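Local coordinates for protein maleate cis-trans isomerase (Pseudomonas putida, PDB 4FQ5) that probably catalyses the cis-trans isomerisation of maleate to fumarate, and is held here with maleate bound, at residues A[168-171]-A[172-175]; A[231-234]-A[235-239]. The protein carries 1 engineered substitution. All blocks are in the same frame, centred on the assembly; numbering follows the deposited sequence.

Both contacts are local, each at the C-terminal end of its own helix. Along the chain they come in series, without nesting or crossing. Contact 1 comes first, at the end of helix 162-174, which connects the parallel strands 153-158 and 178-184. Its inner side packs on helix 104-108, close to the maleate pocket. Contact 2 follows at the end of helix 230-237, between strands 215-217 and 241-243 of the same parallel sheet. It lies near the surface and meets the second subunit. Neither contact closes a long loop. The centres of contact 1 and contact 2 are about 24 Å apart, and the two do not touch.

Contact 1: residues A[168-171]-A[172-175]; sequences VVDY and IRHE
Tyr171 and Glu175 lie side by side where helix 162-174 ends, the helix of a beta-alpha-beta unit between strands 153-158 and 178-184. Backbone bonds of the i to i+4 kind hold this turn. Ile172 N gives to Val168 O at 2.9 Å. Arg173 N and His174 N bond likewise to Val169 O and Asp170 O. Glu175 N, just past the helix, closes the series on Tyr171 O at 3.0 Å.

The apolar contacts follow the same spacing. Val168 CG1 meets Ile172 CD1 at 3.8 Å. Val168 also packs on Val105 and Tyr160, which line the maleate pocket, so this helix backs the pocket wall. With CG anti to the backbone N (chi1 -162°), the Tyr171 ring runs alongside Glu175, CE2 4.1 Å from Glu175 CG. The Tyr171 side chain packs on Met108, His112 and Ile143.

The polar side-chain ends find partners beyond the turn. Tyr171 OH is hydrogen-bonded to His115 ND1, and Glu175 OE1 makes a salt bridge to Arg147 NH2. A leucine at Tyr171 would probably leave His115 without this hydroxyl partner and open a gap beside Met108. The contact of Asp170 with Arg173 is looser, a long salt bridge of 3.9 Å from Asp170 OD1 to Arg173 NH1, near the guanidinium plane. Arg173 NH2 also bonds to Val179 O. Val169 CG1 lies over one guanidinium face, 3.4 Å from Arg173 NH1.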
loop_
_atom_site.group_PDB
_atom_site.type_symbol
_atom_site.label_atom_id
_atom_site.label_comp_id
_atom_site.label_asym_id
_atom_site.label_seq_id
_atom_site.Cartn_x
_atom_site.Cartn_y
_atom_site.Cartn_z
ATOM N N VAL A 168 0.191 -35.608 12.841
ATOM C CA VAL A 168 -0.041 -34.787 11.649
ATOM C C VAL A 168 0.295 -35.572 10.389
ATOM O O VAL A 168 -0.521 -35.652 9.462
ATOM C CB VAL A 168 0.749 -33.459 11.714
ATOM C CG1 VAL A 168 0.714 -32.728 10.376
ATOM C CG2 VAL A 168 0.186 -32.569 12.815
ATOM N N VAL A 169 1.484 -36.168 10.370
ATOM C CA VAL A 169 1.923 -36.994 9.243
ATOM C C VAL A 169 0.948 -38.154 9.001
ATOM O O VAL A 169 0.560 -38.408 7.861
ATOM C CB VAL A 169 3.374 -37.487 9.446
ATOM C CG1 VAL A 169 3.718 -38.610 8.476
ATOM C CG2 VAL A 169 4.347 -36.326 9.282
ATOM N N ASP A 170 0.525 -38.819 10.077
ATOM C CA ASP A 170 -0.457 -39.905 9.969
ATOM C C ASP A 170 -1.824 -39.420 9.471
ATOM O O ASP A 170 -2.493 -40.127 8.715
ATOM C CB ASP A 170 -0.598 -40.655 11.296
ATOM C CG ASP A 170 0.611 -41.530 11.610
ATOM O OD1 ASP A 170 1.544 -41.630 10.772
ATOM O OD2 ASP A 170 0.632 -42.126 12.711
ATOM N N TYR A 171 -2.221 -38.212 9.880
ATOM C CA TYR A 171 -3.468 -37.601 9.404
ATOM C C TYR A 171 -3.413 -37.368 7.890
ATOM O O TYR A 171 -4.367 -37.681 7.160
ATOM C CB TYR A 171 -3.735 -36.281 10.147
ATOM C CG TYR A 171 -5.163 -35.769 10.062
ATOM C CD1 TYR A 171 -6.040 -35.921 11.137
ATOM C CD2 TYR A 171 -5.628 -35.117 8.917
ATOM C CE1 TYR A 171 -7.342 -35.448 11.072
ATOM C CE2 TYR A 171 -6.928 -34.643 8.836
ATOM C CZ TYR A 171 -7.780 -34.810 9.915
ATOM O OH TYR A 171 -9.066 -34.343 9.832
ATOM N N ILE A 172 -2.289 -36.828 7.426
ATOM C CA ILE A 172 -2.082 -36.544 6.007
ATOM C C ILE A 172 -2.068 -37.843 5.189
ATOM O O ILE A 172 -2.715 -37.938 4.139
ATOM C CB ILE A 172 -0.784 -35.730 5.783
ATOM C CG1 ILE A 172 -0.907 -34.343 6.437
ATOM C CG2 ILE A 172 -0.492 -35.582 4.299
ATOM C CD1 ILE A 172 0.417 -33.660 6.706
ATOM N N ARG A 173 -1.342 -38.840 5.689
ATOM C CA ARG A 173 -1.310 -40.161 5.071
ATOM C C ARG A 173 -2.710 -40.772 4.993
ATOM O O ARG A 173 -3.084 -41.336 3.966
ATOM C CB ARG A 173 -0.340 -41.086 5.819
ATOM C CG ARG A 173 1.125 -40.728 5.613
ATOM C CD ARG A 173 2.057 -41.641 6.401
ATOM N NE ARG A 173 3.454 -41.439 6.003
ATOM C CZ ARG A 173 4.505 -41.605 6.806
ATOM N NH1 ARG A 173 4.339 -41.977 8.067
ATOM N NH2 ARG A 173 5.730 -41.387 6.349
ATOM N N HIS A 174 -3.484 -40.629 6.071
ATOM C CA HIS A 174 -4.862 -41.129 6.114
ATOM C C HIS A 174 -5.724 -40.472 5.071
ATOM O O HIS A 174 -6.649 -41.093 4.528
ATOM C CB HIS A 174 -5.469 -40.927 7.502
ATOM C CG HIS A 174 -6.837 -41.548 7.664
ATOM N ND1 HIS A 174 -7.974 -40.826 7.607
ATOM C CD2 HIS A 174 -7.222 -42.873 7.862
ATOM C CE1 HIS A 174 -9.033 -41.644 7.773
ATOM N NE2 HIS A 174 -8.571 -42.895 7.931
ATOM N N GLU A 175 -5.430 -39.208 4.774
ATOM C CA GLU A 175 -6.177 -38.481 3.748
ATOM C C GLU A 175 -5.718 -38.847 2.333
ATOM O O GLU A 175 -6.186 -38.274 1.355
ATOM C CB GLU A 175 -6.104 -36.966 3.987
ATOM C CG GLU A 175 -6.922 -36.497 5.185
ATOM C CD GLU A 175 -8.420 -36.696 5.004
ATOM O OE1 GLU A 175 -8.914 -36.578 3.865
ATOM O OE2 GLU A 175 -9.117 -36.956 6.007
#

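Contact 2: residues A[231-234]-A[235-239]; sequences TMVE and AQTRK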
loop_
_atom_site.group_PDB
_atom_site.type_symbol
_atom_site.label_atom_id
_atom_site.label_comp_id
_atom_site.label_asym_id
_atom_site.label_seq_id
_atom_site.Cartn_x
_atom_site.Cartn_y
_atom_site.Cartn_z
ATOM N N THR A 231 9.381 -18.118 -1.455
ATOM C CA THR A 231 9.841 -17.952 -2.839
ATOM C C THR A 231 11.284 -18.426 -3.005
ATOM O O THR A 231 11.611 -19.046 -4.012
ATOM C CB THR A 231 9.686 -16.503 -3.353
ATOM O OG1 THR A 231 10.391 -15.605 -2.485
ATOM C CG2 THR A 231 8.225 -16.109 -3.398
ATOM N N MET A 232 12.122 -18.136 -2.007
ATOM C CA MET A 232 13.505 -18.621 -1.952
ATOM C C MET A 232 13.563 -20.143 -2.049
ATOM O O MET A 232 14.306 -20.689 -2.863
ATOM C CB MET A 232 14.178 -18.180 -0.650
ATOM C CG MET A 232 14.728 -16.768 -0.659
ATOM S SD MET A 232 15.137 -16.235 1.012
ATOM C CE MET A 232 16.048 -14.720 0.696
ATOM N N VAL A 233 12.763 -20.815 -1.221
ATOM C CA VAL A 233 12.726 -22.282 -1.192
ATOM C C VAL A 233 12.209 -22.890 -2.499
ATOM O O VAL A 233 12.720 -23.919 -2.943
ATOM C CB VAL A 233 11.945 -22.822 0.030
ATOM C CG1 VAL A 233 11.803 -24.339 -0.040
ATOM C CG2 VAL A 233 12.658 -22.427 1.315
ATOM N N GLU A 234 11.218 -22.253 -3.118
ATOM C CA GLU A 234 10.771 -22.663 -4.445
ATOM C C GLU A 234 11.890 -22.553 -5.481
ATOM O O GLU A 234 12.044 -23.439 -6.330
ATOM C CB GLU A 234 9.554 -21.853 -4.899
ATOM C CG GLU A 234 8.282 -22.246 -4.174
ATOM C CD GLU A 234 7.015 -21.781 -4.852
ATOM O OE1 GLU A 234 5.978 -22.439 -4.631
ATOM O OE2 GLU A 234 7.049 -20.772 -5.596
ATOM N N ALA A 235 12.663 -21.468 -5.407
ATOM C CA ALA A 235 13.784 -21.251 -6.325
ATOM C C ALA A 235 14.869 -22.307 -6.115
ATOM O O ALA A 235 15.399 -22.855 -7.080
ATOM C CB ALA A 235 14.360 -19.852 -6.152
ATOM N N GLN A 236 15.173 -22.595 -4.851
ATOM C CA GLN A 236 16.225 -23.545 -4.492
ATOM C C GLN A 236 15.875 -24.995 -4.813
ATOM O O GLN A 236 16.745 -25.763 -5.238
ATOM C CB GLN A 236 16.567 -23.424 -3.008
ATOM C CG GLN A 236 17.361 -22.180 -2.657
ATOM C CD GLN A 236 17.229 -21.792 -1.196
ATOM O OE1 GLN A 236 17.640 -20.706 -0.796
ATOM N NE2 GLN A 236 16.650 -22.678 -0.390
ATOM N N THR A 237 14.608 -25.367 -4.612
ATOM C CA THR A 237 14.185 -26.767 -4.738
ATOM C C THR A 237 13.507 -27.084 -6.074
ATOM O O THR A 237 13.481 -28.241 -6.497
ATOM C CB THR A 237 13.228 -27.188 -3.595
ATOM O OG1 THR A 237 11.990 -26.474 -3.719
ATOM C CG2 THR A 237 13.846 -26.912 -2.227
ATOM N N ARG A 238 12.958 -26.050 -6.715
ATOM C CA ARG A 238 12.110 -26.173 -7.918
ATOM C C ARG A 238 10.851 -27.024 -7.692
ATOM O O ARG A 238 10.287 -27.600 -8.633
ATOM C CB ARG A 238 12.908 -26.643 -9.146
ATOM C CG ARG A 238 12.365 -26.098 -10.461
ATOM C CD ARG A 238 13.183 -24.919 -10.972
ATOM N NE ARG A 238 13.930 -25.280 -12.179
ATOM C CZ ARG A 238 15.026 -24.662 -12.614
ATOM N NH1 ARG A 238 15.543 -23.636 -11.947
ATOM N NH2 ARG A 238 15.614 -25.077 -13.729
ATOM N N LYS A 239 10.411 -27.082 -6.438
ATOM C CA LYS A 239 9.148 -27.710 -6.076
ATOM C C LYS A 239 8.155 -26.660 -5.563
ATOM O O LYS A 239 8.563 -25.637 -5.020
ATOM C CB LYS A 239 9.374 -28.798 -5.017
ATOM C CG LYS A 239 9.398 -30.236 -5.542
ATOM C CD LYS A 239 10.439 -30.481 -6.620
ATOM C CE LYS A 239 10.792 -31.960 -6.757
ATOM N NZ LYS A 239 9.731 -32.774 -7.415
#
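Thr237 and Val233 make a doubled polar contact in the last turn of helix 230-237, the helix of a beta-alpha-beta unit between strands 215-217 and 241-243. Val233 O takes two donors. Thr237 OG1 gives to it at 2.8 Å and Thr237 N at 2.9 Å, from opposite faces of the carbonyl plane. The hydroxyl can do this because OG1 sits between the backbone N and the carbonyl carbon (chi1 67°). The same Thr237 OG1 accepts from Lys239 N at 3.2 Å, which makes an ST turn. One hydroxyl thus joins the helix to the chain that leaves it.

The helix ends at Thr237. Arg238 is the first residue to leave helical angles, with a positive phi of 59°. Arg238 N still gives to Glu234 O at 2.8 Å, with a bent N-H angle of 133°. Ala235 N and Gln236 N bond to Thr231 O and Met232 O in the regular helical way.

Glu234 CG rests 3.5 Å from Lys239 O, so the chain leaving the helix runs close to this side chain. Glu234 OE1 bonds beyond the turn to Thr267 OG1 and Val241 N, and so reaches the start of strand 241-243. Lys239 NZ bonds to Val213 O, and Thr231 OG1 to Ser270 O of the second subunit.

Outward from these bonds comes the packing. Val233 packs on Pro202 and Ile205 of helix 201-206, and Thr237 also touches Ile205. Ala235 packs on Ser270 of the second subunit. Gln236 runs extended beyond CG, and Gln236 CD lies 3.5 Å from Met232 O. On the inner side the Val233 and Thr237 side chains cross at an angle, with Val233 CG1 3.9 Å from Thr237 CG2.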